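Local coordinates for protein putative peptidyl-prolyl cis-trans isomerase Cbf2 (Campylobacter jejuni, PDB 3RFW) that probably catalyses cis-trans isomerisation of peptidyl-prolyl bonds and is a SurA-like chaperone, at residues K9-F20 with L40-D48. Numbering follows the deposited sequence.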
loop_
_atom_site.group_PDB
_atom_site.type_symbol
_atom_site.label_atom_id
_atom_site.label_comp_id
_atom_site.label_asym_id
_atom_site.label_seq_id
_atom_site.Cartn_x
_atom_site.Cartn_y
_atom_site.Cartn_z
ATOM N N LYS A 9 46.151 0.187 -9.762
ATOM C CA LYS A 9 45.424 -1.007 -10.143
ATOM C C LYS A 9 44.264 -0.679 -11.071
ATOM O O LYS A 9 43.404 0.170 -10.763
ATOM C CB LYS A 9 44.920 -1.745 -8.899
ATOM C CG LYS A 9 43.896 -2.840 -9.229
ATOM C CD LYS A 9 43.348 -3.566 -7.980
ATOM C CE LYS A 9 41.946 -3.042 -7.579
ATOM N NZ LYS A 9 41.063 -2.999 -8.764
ATOM N N SER A 10 44.155 -1.482 -12.112
ATOM C CA SER A 10 43.165 -1.337 -13.148
ATOM C C SER A 10 41.752 -1.708 -12.689
ATOM O O SER A 10 41.552 -2.664 -11.948
ATOM C CB SER A 10 43.554 -2.233 -14.330
ATOM O OG SER A 10 44.527 -1.577 -15.122
ATOM N N ILE A 11 40.780 -0.908 -13.116
ATOM C CA ILE A 11 39.380 -1.227 -12.955
ATOM C C ILE A 11 38.864 -1.461 -14.376
ATOM O O ILE A 11 38.961 -0.575 -15.228
ATOM C CB ILE A 11 38.614 -0.034 -12.289
ATOM C CG1 ILE A 11 39.259 0.374 -10.953
ATOM C CG2 ILE A 11 37.112 -0.298 -12.152
ATOM C CD1 ILE A 11 38.994 -0.577 -9.773
ATOM N N SER A 12 38.351 -2.665 -14.635
ATOM C CA SER A 12 37.711 -2.972 -15.919
ATOM C C SER A 12 36.285 -2.449 -16.014
ATOM O O SER A 12 35.621 -2.256 -14.996
ATOM C CB SER A 12 37.693 -4.481 -16.166
ATOM O OG SER A 12 37.075 -5.185 -15.097
ATOM N N ASP A 13 35.793 -2.323 -17.244
ATOM C CA ASP A 13 34.383 -2.102 -17.490
ATOM C C ASP A 13 33.540 -3.318 -17.117
ATOM O O ASP A 13 32.425 -3.177 -16.597
ATOM C CB ASP A 13 34.138 -1.700 -18.947
ATOM C CG ASP A 13 34.639 -2.742 -19.939
ATOM O OD1 ASP A 13 35.214 -3.780 -19.533
ATOM O OD2 ASP A 13 34.461 -2.507 -21.141
ATOM N N THR A 14 34.130 -4.494 -17.287
ATOM C CA THR A 14 33.573 -5.771 -16.870
ATOM C C THR A 14 33.103 -5.810 -15.412
ATOM O O THR A 14 32.008 -6.319 -15.111
ATOM C CB THR A 14 34.642 -6.893 -17.027
ATOM O OG1 THR A 14 35.343 -6.734 -18.271
ATOM C CG2 THR A 14 33.985 -8.266 -16.993
ATOM N N GLU A 15 33.985 -5.432 -14.492
ATOM C CA GLU A 15 33.635 -5.516 -13.086
ATOM C C GLU A 15 32.636 -4.427 -12.679
ATOM O O GLU A 15 31.845 -4.644 -11.780
ATOM C CB GLU A 15 34.877 -5.501 -12.189
ATOM C CG GLU A 15 35.610 -4.144 -12.134
ATOM C CD GLU A 15 37.011 -4.267 -11.536
ATOM O OE1 GLU A 15 37.969 -4.252 -12.325
ATOM O OE2 GLU A 15 37.153 -4.393 -10.292
ATOM N N VAL A 16 32.719 -3.249 -13.302
ATOM C CA VAL A 16 31.751 -2.201 -13.054
ATOM C C VAL A 16 30.367 -2.653 -13.532
ATOM O O VAL A 16 29.375 -2.548 -12.810
ATOM C CB VAL A 16 32.132 -0.924 -13.780
ATOM C CG1 VAL A 16 31.017 0.110 -13.601
ATOM C CG2 VAL A 16 33.515 -0.371 -13.222
ATOM N N SER A 17 30.327 -3.073 -14.793
ATOM C CA SER A 17 29.170 -3.657 -15.424
ATOM C C SER A 17 28.524 -4.794 -14.617
ATOM O O SER A 17 27.328 -4.741 -14.347
ATOM C CB SER A 17 29.543 -4.127 -16.828
ATOM O OG SER A 17 28.442 -4.745 -17.470
ATOM N N GLU A 18 29.322 -5.746 -14.130
ATOM C CA GLU A 18 28.782 -6.826 -13.312
ATOM C C GLU A 18 28.252 -6.338 -11.982
ATOM O O GLU A 18 27.239 -6.858 -11.476
ATOM C CB GLU A 18 29.806 -7.948 -13.100
ATOM C CG GLU A 18 30.326 -8.530 -14.414
ATOM C CD GLU A 18 30.757 -9.998 -14.312
ATOM O OE1 GLU A 18 29.862 -10.872 -14.452
ATOM O OE2 GLU A 18 31.992 -10.268 -14.210
ATOM N N PHE A 19 28.932 -5.354 -11.392
ATOM C CA PHE A 19 28.443 -4.804 -10.122
ATOM C C PHE A 19 27.051 -4.166 -10.305
ATOM O O PHE A 19 26.226 -4.259 -9.415
ATOM C CB PHE A 19 29.431 -3.786 -9.533
ATOM C CG PHE A 19 29.015 -3.232 -8.198
ATOM C CD1 PHE A 19 29.152 -3.992 -7.036
ATOM C CD2 PHE A 19 28.503 -1.937 -8.097
ATOM C CE1 PHE A 19 28.719 -3.511 -5.808
ATOM C CE2 PHE A 19 28.184 -1.399 -6.858
ATOM C CZ PHE A 19 28.258 -2.195 -5.700
ATOM N N PHE A 20 26.815 -3.482 -11.428
ATOM C CA PHE A 20 25.569 -2.724 -11.582
ATOM C C PHE A 20 24.464 -3.457 -12.365
ATOM O O PHE A 20 23.343 -2.969 -12.468
ATOM C CB PHE A 20 25.820 -1.343 -12.201
ATOM C CG PHE A 20 26.480 -0.384 -11.271
ATOM C CD1 PHE A 20 25.800 0.111 -10.171
ATOM C CD2 PHE A 20 27.795 -0.033 -11.460
ATOM C CE1 PHE A 20 26.428 0.972 -9.294
ATOM C CE2 PHE A 20 28.427 0.824 -10.592
ATOM C CZ PHE A 20 27.754 1.304 -9.477
ATOM N N LEU A 40 28.941 5.905 -12.465
ATOM C CA LEU A 40 28.853 4.531 -11.977
ATOM C C LEU A 40 30.253 4.045 -11.682
ATOM O O LEU A 40 30.477 3.425 -10.655
ATOM C CB LEU A 40 28.165 3.607 -12.995
ATOM C CG LEU A 40 26.658 3.879 -13.156
ATOM C CD1 LEU A 40 26.102 2.931 -14.179
ATOM C CD2 LEU A 40 25.886 3.714 -11.847
ATOM N N ILE A 41 31.203 4.425 -12.526
ATOM C CA ILE A 41 32.606 4.154 -12.239
ATOM C C ILE A 41 33.094 4.760 -10.911
ATOM O O ILE A 41 33.702 4.058 -10.101
ATOM C CB ILE A 41 33.517 4.531 -13.400
ATOM C CG1 ILE A 41 33.067 3.811 -14.672
ATOM C CG2 ILE A 41 34.963 4.126 -13.064
ATOM C CD1 ILE A 41 33.769 4.286 -15.934
ATOM N N GLN A 42 32.724 6.012 -10.644
ATOM C CA GLN A 42 33.047 6.680 -9.367
ATOM C C GLN A 42 32.459 5.918 -8.198
ATOM O O GLN A 42 33.113 5.712 -7.197
ATOM C CB GLN A 42 32.447 8.101 -9.301
ATOM C CG GLN A 42 33.172 9.163 -10.114
ATOM C CD GLN A 42 32.741 10.578 -9.710
ATOM O OE1 GLN A 42 32.406 11.411 -10.561
ATOM N NE2 GLN A 42 32.685 10.826 -8.396
ATOM N N GLN A 43 31.159 5.685 -8.269
ATOM C CA GLN A 43 30.475 4.922 -7.246
ATOM C C GLN A 43 31.167 3.562 -6.962
ATOM O O GLN A 43 31.413 3.205 -5.805
ATOM C CB GLN A 43 29.028 4.724 -7.659
ATOM C CG GLN A 43 28.187 4.108 -6.569
ATOM C CD GLN A 43 26.689 4.302 -6.798
ATOM O OE1 GLN A 43 26.259 5.081 -7.678
ATOM N NE2 GLN A 43 25.885 3.605 -5.999
ATOM N N TYR A 44 31.593 2.884 -8.021
ATOM C CA TYR A 44 32.200 1.559 -7.901
ATOM C C TYR A 44 33.576 1.637 -7.258
ATOM O O TYR A 44 33.894 0.860 -6.332
ATOM C CB TYR A 44 32.293 0.872 -9.277
ATOM C CG TYR A 44 32.993 -0.484 -9.219
ATOM C CD1 TYR A 44 34.376 -0.582 -9.373
ATOM C CD2 TYR A 44 32.291 -1.636 -8.857
ATOM C CE1 TYR A 44 35.052 -1.778 -9.162
ATOM C CE2 TYR A 44 32.956 -2.866 -8.695
ATOM C CZ TYR A 44 34.327 -2.935 -8.863
ATOM O OH TYR A 44 34.977 -4.154 -8.741
ATOM N N ILE A 45 34.334 2.668 -7.640
ATOM C CA ILE A 45 35.654 2.947 -7.030
ATOM C C ILE A 45 35.515 3.255 -5.537
ATOM O O ILE A 45 36.291 2.806 -4.689
ATOM C CB ILE A 45 36.347 4.144 -7.797
ATOM C CG1 ILE A 45 36.813 3.648 -9.180
ATOM C CG2 ILE A 45 37.492 4.699 -6.968
ATOM C CD1 ILE A 45 37.143 4.732 -10.194
ATOM N N MET A 46 34.466 3.976 -5.194
ATOM C CA MET A 46 34.200 4.299 -3.790
ATOM C C MET A 46 33.880 3.027 -3.001
ATOM O O MET A 46 34.426 2.811 -1.901
ATOM C CB MET A 46 33.059 5.327 -3.688
ATOM C CG MET A 46 32.451 5.487 -2.280
ATOM S SD MET A 46 33.606 6.453 -1.292
ATOM C CE MET A 46 33.398 8.022 -2.158
ATOM N N GLN A 47 33.008 2.188 -3.559
ATOM C CA GLN A 47 32.761 0.821 -3.030
ATOM C C GLN A 47 34.073 0.034 -2.906
ATOM O O GLN A 47 34.387 -0.469 -1.869
ATOM C CB GLN A 47 31.734 0.075 -3.932
ATOM C CG GLN A 47 31.399 -1.394 -3.538
ATOM C CD GLN A 47 32.278 -2.454 -4.246
ATOM O OE1 GLN A 47 33.068 -2.157 -5.160
ATOM N NE2 GLN A 47 32.107 -3.702 -3.848
ATOM N N ASP A 48 34.945 0.159 -3.883
ATOM C CA ASP A 48 36.197 -0.582 -3.834
ATOM C C ASP A 48 37.129 -0.142 -2.727
ATOM O O ASP A 48 37.779 -0.956 -2.047
ATOM C CB ASP A 48 36.889 -0.519 -5.170
ATOM C CG ASP A 48 38.074 -1.463 -5.246
ATOM O OD1 ASP A 48 37.853 -2.680 -5.407
ATOM O OD2 ASP A 48 39.226 -0.984 -5.123
#
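Tyr44 of helix 40-48 fits as a knob into a hole formed by Glu15, Val16, Phe19 and Phe20 of helix 13-20. The axes of segments 13-20 and 40-48 cross almost at right angles (89°), 10.1 Å apart at closest approach. The contact lies in the N-terminal helical region of this SurA-like protein, its centre about 38 Å from the centre of the chain. It packs the N-terminal hairpin strand 9-12 and the helix that follows it against helix 34-56.

The Tyr44 side chain leaves its helix with CG anti to the backbone N (chi1 177°), and its ring reaches across to Glu15. There Tyr44 OH donates a hydrogen bond to Glu15 OE2, 2.7 Å away; the oxygen accepts it through its anti lone pair, the one turned away from OE1. The carboxylate and ring planes are steeply inclined, 72° apart. One face of the Tyr44 ring has Val16 CA above it, offset toward the rim. Ile11 CG2 meets Tyr44 CD1 obliquely. The edge of Tyr44 points toward the face of Phe19 in an offset edge-to-face pair, with centroids 5.5 Å apart. Phe19 CB lies 3.6 Å from Tyr44 CD2.

Phe20 packs beside the tyrosine. Leu40 CD2 makes a CH-pi contact over one face of its ring, 3.8 Å from the centroid, while Phe19 CD2 lies over the opposite face. Gln43 CG meets the ring edge near its plane. Phe29, from the loop between the helices, adds apolar packing against Val16 and Ile41.

Glu15 is held from its own segment as well. It forms a capping box with Ser12 at the helix N-terminus: Glu15 N donates to Ser12 OG, and Ser12 N donates to Glu15 OE1 at 2.8 Å. The carboxylate thus uses OE1 for the cap and OE2 for Tyr44 OH.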